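Local coordinates for protein cytosine deaminase (Klebsiella pneumoniae, PDB 4R85) that binds 5-methylcytosine beside an iron(II) ion in an amidohydrolase barrel and probably deaminates it, and cytosine, by hydrolysis, at residues D60-W70 with I80-A88. Residues are numbered along the deposited sequence; the frame is centred on the assembly and turned at random.
Sequences DATLTAGEPEW and ITRWSQRKA
The indole of Trp83 lies between the CB of Ala61 on one face, 3.8 Å from the centroid of the six-membered ring in a CH-pi contact, and CG of Lys87, four residues on, over the opposite face. In this amidohydrolase TIM barrel the pair joins the loop that follows strand 47-57 to helix 76-87, with the side chain of Ala61 about 7 Å from bound 5-methylcytosine. CG of Trp83 stands anti to the backbone N (chi1 174°), which carries the ring back against Ala61 although CB points away from the loop; the indole NE1 is hydrogen-bonded to Asp119 OD1, and the backbone N of Asp119 holds OD1 of Asp60. The guanidinium of Arg82 carries the Glu69 carboxylate on one face, the planes stacked 12° apart; the long salt bridge of Glu69 OE1 with Arg82 NH1 is one of charges only; Arg72 pairs with Glu69 and Glu78 with Arg82. NE of Arg82 donates to Trp70 O (3.0 Å) from above the carbonyl plane, while NH2 holds Gln85 OE1 at 2.9 Å. Gln85 in turn sends NE2 to Glu69 OE2 (3.0 Å) almost straight, at 171°, so its amide is gripped at both ends. Pro68, after a cis peptide bond, sets CD 3.6 Å from Gln85 CB. Two successive type II turns, Ala61 to Thr64 and Thr64 to Glu67, bring the loop back to the helix; OG1 of Thr64 closes on Ala61 O (2.7 Å). Glu67, which closes the second turn, runs alongside Arg86, whose NH1 also pairs with Asp94. OE1 of Glu67 sits at the guanidinium edge, taking a short bond from Arg86 NE (2.6 Å) and a weak one from NH1.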
ATOM      1  N   ASP A  60       6.058  -5.665 -22.142  1.00 15.82           N
ATOM      2  CA  ASP A  60       6.908  -5.062 -23.167  1.00 17.58           C
ATOM      3  C   ASP A  60       7.597  -3.799 -22.651  1.00 18.48           C
ATOM      4  O   ASP A  60       8.728  -3.499 -23.037  1.00 21.35           O
ATOM      5  CB  ASP A  60       6.153  -4.811 -24.486  1.00 17.29           C
ATOM      6  CG  ASP A  60       4.982  -3.843 -24.340  1.00 21.46           C
ATOM      7  OD1 ASP A  60       4.595  -3.256 -25.374  1.00 18.58           O
ATOM      8  OD2 ASP A  60       4.448  -3.667 -23.220  1.00 18.32           O
ATOM      9  N   ALA A  61       6.927  -3.086 -21.749  1.00 12.85           N
ATOM     10  CA  ALA A  61       7.432  -1.806 -21.252  1.00 18.64           C
ATOM     11  C   ALA A  61       8.127  -1.915 -19.899  1.00 17.37           C
ATOM     12  O   ALA A  61       8.704  -0.946 -19.412  1.00 14.23           O
ATOM     13  CB  ALA A  61       6.305  -0.777 -21.179  1.00 18.04           C
ATOM     14  N   THR A  62       8.094  -3.099 -19.299  1.00 14.76           N
ATOM     15  CA  THR A  62       8.633  -3.262 -17.950  1.00 16.76           C
ATOM     16  C   THR A  62      10.133  -2.917 -17.856  1.00 13.57           C
ATOM     17  O   THR A  62      10.904  -3.177 -18.782  1.00 15.58           O
ATOM     18  CB  THR A  62       8.360  -4.688 -17.410  1.00 15.05           C
ATOM     19  OG1 THR A  62       8.661  -4.738 -16.013  1.00 17.65           O
ATOM     20  CG2 THR A  62       9.215  -5.708 -18.155  1.00 13.68           C
ATOM     21  N   LEU A  63      10.524  -2.296 -16.745  1.00 13.60           N
ATOM     22  CA  LEU A  63      11.928  -1.987 -16.455  1.00 16.12           C
ATOM     23  C   LEU A  63      12.527  -0.961 -17.421  1.00 18.04           C
ATOM     24  O   LEU A  63      13.730  -0.977 -17.666  1.00 21.42           O
ATOM     25  CB  LEU A  63      12.793  -3.258 -16.436  1.00 19.13           C
ATOM     26  CG  LEU A  63      12.231  -4.451 -15.662  1.00 15.83           C
ATOM     27  CD1 LEU A  63      13.200  -5.630 -15.671  1.00 19.77           C
ATOM     28  CD2 LEU A  63      11.906  -4.035 -14.234  1.00 18.04           C
ATOM     29  N   THR A  64      11.692  -0.087 -17.976  1.00 16.82           N
ATOM     30  CA  THR A  64      12.184   0.947 -18.901  1.00 18.41           C
ATOM     31  C   THR A  64      11.988   2.355 -18.345  1.00 23.03           C
ATOM     32  O   THR A  64      12.180   3.337 -19.061  1.00 20.66           O
ATOM     33  CB  THR A  64      11.500   0.884 -20.295  1.00 18.03           C
ATOM     34  OG1 THR A  64      10.107   1.199 -20.177  1.00 16.66           O
ATOM     35  CG2 THR A  64      11.663  -0.488 -20.935  1.00 16.71           C
ATOM     36  N   ALA A  65      11.601   2.449 -17.074  1.00 16.44           N
ATOM     37  CA  ALA A  65      11.437   3.749 -16.415  1.00 19.47           C
ATOM     38  C   ALA A  65      12.669   4.654 -16.576  1.00 20.65           C
ATOM     39  O   ALA A  65      13.796   4.250 -16.259  1.00 20.92           O
ATOM     40  CB  ALA A  65      11.118   3.556 -14.939  1.00 18.24           C
ATOM     41  N   GLY A  66      12.438   5.867 -17.076  1.00 20.59           N
ATOM     42  CA  GLY A  66      13.481   6.869 -17.245  1.00 24.68           C
ATOM     43  C   GLY A  66      14.260   6.814 -18.551  1.00 27.93           C
ATOM     44  O   GLY A  66      15.207   7.589 -18.750  1.00 26.42           O
ATOM     45  N   GLU A  67      13.873   5.900 -19.437  1.00 26.61           N
ATOM     46  CA  GLU A  67      14.543   5.725 -20.726  1.00 27.32           C
ATOM     47  C   GLU A  67      13.658   6.230 -21.856  1.00 25.90           C
ATOM     48  O   GLU A  67      12.604   5.656 -22.111  1.00 19.88           O
ATOM     49  CB  GLU A  67      14.821   4.239 -20.978  1.00 25.38           C
ATOM     50  CG  GLU A  67      15.668   3.553 -19.913  1.00 26.90           C
ATOM     51  CD  GLU A  67      15.789   2.049 -20.132  1.00 35.98           C
ATOM     52  OE1 GLU A  67      15.134   1.513 -21.056  1.00 31.19           O
ATOM     53  OE2 GLU A  67      16.539   1.397 -19.373  1.00 44.18           O
ATOM     54  N   PRO A  68      14.089   7.285 -22.566  1.00 23.47           N
ATOM     55  CA  PRO A  68      15.324   8.058 -22.395  1.00 18.94           C
ATOM     56  C   PRO A  68      15.137   9.213 -21.409  1.00 21.07           C
ATOM     57  O   PRO A  68      16.100   9.873 -21.028  1.00 25.56           O
ATOM     58  CB  PRO A  68      15.580   8.591 -23.807  1.00 22.41           C
ATOM     59  CG  PRO A  68      14.216   8.807 -24.354  1.00 26.43           C
ATOM     60  CD  PRO A  68      13.334   7.720 -23.759  1.00 18.96           C
ATOM     61  N   GLU A  69      13.897   9.461 -20.994  1.00 21.73           N
ATOM     62  CA  GLU A  69      13.667  10.430 -19.929  1.00 27.63           C
ATOM     63  C   GLU A  69      12.463  10.052 -19.071  1.00 22.28           C
ATOM     64  O   GLU A  69      11.730   9.114 -19.387  1.00 20.03           O
ATOM     65  CB  GLU A  69      13.544  11.856 -20.479  1.00 35.18           C
ATOM     66  CG  GLU A  69      12.426  12.066 -21.479  1.00 36.27           C
ATOM     67  CD  GLU A  69      12.540  13.407 -22.199  1.00 38.61           C
ATOM     68  OE1 GLU A  69      12.213  14.450 -21.589  1.00 39.24           O
ATOM     69  OE2 GLU A  69      12.960  13.416 -23.375  1.00 33.96           O
ATOM     70  N   TRP A  70      12.272  10.789 -17.984  1.00 27.64           N
ATOM     71  CA  TRP A  70      11.248  10.459 -16.998  1.00 25.26           C
ATOM     72  C   TRP A  70       9.874  11.065 -17.294  1.00 23.84           C
ATOM     73  O   TRP A  70       9.764  12.126 -17.908  1.00 19.84           O
ATOM     74  CB  TRP A  70      11.717  10.885 -15.603  1.00 28.24           C
ATOM     75  CG  TRP A  70      12.802  10.016 -15.070  1.00 31.22           C
ATOM     76  CD1 TRP A  70      14.145  10.196 -15.215  1.00 34.02           C
ATOM     77  CD2 TRP A  70      12.635   8.809 -14.315  1.00 29.48           C
ATOM     78  NE1 TRP A  70      14.828   9.178 -14.591  1.00 30.65           N
ATOM     79  CE2 TRP A  70      13.923   8.315 -14.030  1.00 33.86           C
ATOM     80  CE3 TRP A  70      11.523   8.105 -13.848  1.00 33.51           C
ATOM     81  CZ2 TRP A  70      14.128   7.144 -13.301  1.00 34.01           C
ATOM     82  CZ3 TRP A  70      11.727   6.943 -13.119  1.00 33.44           C
ATOM     83  CH2 TRP A  70      13.017   6.475 -12.854  1.00 32.92           C
ATOM     84  N   ILE A  80       2.581   7.802 -22.345  1.00 13.46           N
ATOM     85  CA  ILE A  80       2.517   7.375 -23.740  1.00 13.37           C
ATOM     86  C   ILE A  80       3.582   8.075 -24.584  1.00 15.13           C
ATOM     87  O   ILE A  80       4.238   7.456 -25.425  1.00 17.60           O
ATOM     88  CB  ILE A  80       1.117   7.640 -24.327  1.00 14.53           C
ATOM     89  CG1 ILE A  80       0.084   6.779 -23.594  1.00 16.55           C
ATOM     90  CG2 ILE A  80       1.109   7.376 -25.850  1.00 17.67           C
ATOM     91  CD1 ILE A  80      -1.363   7.197 -23.835  1.00 18.52           C
ATOM     92  N   THR A  81       3.776   9.362 -24.341  1.00 14.06           N
ATOM     93  CA  THR A  81       4.834  10.100 -25.041  1.00 16.90           C
ATOM     94  C   THR A  81       6.211   9.496 -24.772  1.00 21.23           C
ATOM     95  O   THR A  81       7.011   9.318 -25.696  1.00 16.33           O
ATOM     96  CB  THR A  81       4.836  11.580 -24.649  1.00 16.00           C
ATOM     97  OG1 THR A  81       3.606  12.170 -25.074  1.00 20.13           O
ATOM     98  CG2 THR A  81       6.022  12.318 -25.297  1.00 20.03           C
ATOM     99  N   ARG A  82       6.480   9.166 -23.512  1.00 16.17           N
ATOM    100  CA  ARG A  82       7.780   8.629 -23.132  1.00 13.71           C
ATOM    101  C   ARG A  82       7.980   7.236 -23.719  1.00 16.68           C
ATOM    102  O   ARG A  82       9.084   6.885 -24.150  1.00 21.99           O
ATOM    103  CB  ARG A  82       7.927   8.567 -21.609  1.00 17.51           C
ATOM    104  CG  ARG A  82       7.892   9.919 -20.923  1.00 18.77           C
ATOM    105  CD  ARG A  82       9.142  10.764 -21.207  1.00 21.30           C
ATOM    106  NE  ARG A  82       8.899  12.143 -20.791  1.00 24.26           N
ATOM    107  CZ  ARG A  82       8.835  13.180 -21.617  1.00 27.18           C
ATOM    108  NH1 ARG A  82       8.580  14.386 -21.136  1.00 25.92           N
ATOM    109  NH2 ARG A  82       9.041  13.019 -22.921  1.00 26.16           N
ATOM    110  N   TRP A  83       6.907   6.448 -23.726  1.00 12.85           N
ATOM    111  CA  TRP A  83       6.949   5.106 -24.280  1.00 12.88           C
ATOM    112  C   TRP A  83       7.231   5.171 -25.770  1.00 13.30           C
ATOM    113  O   TRP A  83       7.995   4.362 -26.306  1.00 16.34           O
ATOM    114  CB  TRP A  83       5.627   4.371 -24.019  1.00 14.85           C
ATOM    115  CG  TRP A  83       5.544   3.034 -24.693  1.00 13.61           C
ATOM    116  CD1 TRP A  83       4.587   2.619 -25.579  1.00 15.55           C
ATOM    117  CD2 TRP A  83       6.457   1.930 -24.540  1.00 14.54           C
ATOM    118  NE1 TRP A  83       4.849   1.330 -25.980  1.00 17.70           N
ATOM    119  CE2 TRP A  83       5.985   0.883 -25.358  1.00 15.00           C
ATOM    120  CE3 TRP A  83       7.630   1.732 -23.799  1.00 17.34           C
ATOM    121  CZ2 TRP A  83       6.641  -0.350 -25.452  1.00 20.98           C
ATOM    122  CZ3 TRP A  83       8.282   0.501 -23.890  1.00 16.99           C
ATOM    123  CH2 TRP A  83       7.784  -0.520 -24.712  1.00 21.04           C
ATOM    124  N   SER A  84       6.606   6.130 -26.441  1.00 14.52           N
ATOM    125  CA  SER A  84       6.871   6.352 -27.862  1.00 18.31           C
ATOM    126  C   SER A  84       8.362   6.621 -28.136  1.00 19.53           C
ATOM    127  O   SER A  84       8.923   6.118 -29.102  1.00 17.42           O
ATOM    128  CB  SER A  84       5.998   7.494 -28.387  1.00 27.35           C
ATOM    129  OG  SER A  84       6.186   7.663 -29.779  1.00 36.83           O
ATOM    130  N   GLN A  85       9.006   7.405 -27.278  1.00 18.71           N
ATOM    131  CA  GLN A  85      10.450   7.623 -27.380  1.00 21.96           C
ATOM    132  C   GLN A  85      11.243   6.335 -27.188  1.00 23.32           C
ATOM    133  O   GLN A  85      12.241   6.094 -27.883  1.00 20.61           O
ATOM    134  CB  GLN A  85      10.910   8.617 -26.319  1.00 19.89           C
ATOM    135  CG  GLN A  85      10.383  10.014 -26.491  1.00 22.76           C
ATOM    136  CD  GLN A  85      10.863  10.917 -25.377  1.00 25.18           C
ATOM    137  OE1 GLN A  85      10.430  10.781 -24.237  1.00 21.91           O
ATOM    138  NE2 GLN A  85      11.784  11.828 -25.696  1.00 22.64           N
ATOM    139  N   ARG A  86      10.815   5.532 -26.217  1.00 18.37           N
ATOM    140  CA  ARG A  86      11.509   4.299 -25.867  1.00 19.35           C
ATOM    141  C   ARG A  86      11.376   3.267 -26.981  1.00 23.31           C
ATOM    142  O   ARG A  86      12.280   2.456 -27.197  1.00 21.52           O
ATOM    143  CB  ARG A  86      10.964   3.735 -24.547  1.00 20.27           C
ATOM    144  CG  ARG A  86      11.670   2.461 -24.056  1.00 20.36           C
ATOM    145  CD  ARG A  86      13.194   2.640 -24.023  1.00 24.76           C
ATOM    146  NE  ARG A  86      13.854   1.511 -23.368  1.00 23.59           N
ATOM    147  CZ  ARG A  86      14.197   0.382 -23.984  1.00 24.68           C
ATOM    148  NH1 ARG A  86      14.787  -0.592 -23.305  1.00 24.87           N
ATOM    149  NH2 ARG A  86      13.941   0.218 -25.277  1.00 25.25           N
ATOM    150  N   LYS A  87      10.246   3.304 -27.690  1.00 20.58           N
ATOM    151  CA  LYS A  87       9.985   2.339 -28.758  1.00 21.07           C
ATOM    152  C   LYS A  87      11.012   2.380 -29.875  1.00 21.29           C
ATOM    153  O   LYS A  87      11.204   1.387 -30.575  1.00 22.02           O
ATOM    154  CB  LYS A  87       8.580   2.522 -29.339  1.00 21.49           C
ATOM    155  CG  LYS A  87       7.516   1.811 -28.545  1.00 18.46           C
ATOM    156  CD  LYS A  87       6.198   2.557 -28.634  1.00 32.88           C
ATOM    157  CE  LYS A  87       5.463   2.275 -29.914  1.00 28.16           C
ATOM    158  NZ  LYS A  87       4.104   2.901 -29.880  1.00 24.18           N
ATOM    159  N   ALA A  88      11.669   3.524 -30.038  1.00 24.67           N
ATOM    160  CA  ALA A  88      12.669   3.687 -31.087  1.00 25.88           C
ATOM    161  C   ALA A  88      13.907   2.824 -30.849  1.00 27.33           C
ATOM    162  O   ALA A  88      14.677   2.582 -31.775  1.00 28.30           O
ATOM    163  CB  ALA A  88      13.058   5.151 -31.220  1.00 25.70           C
TER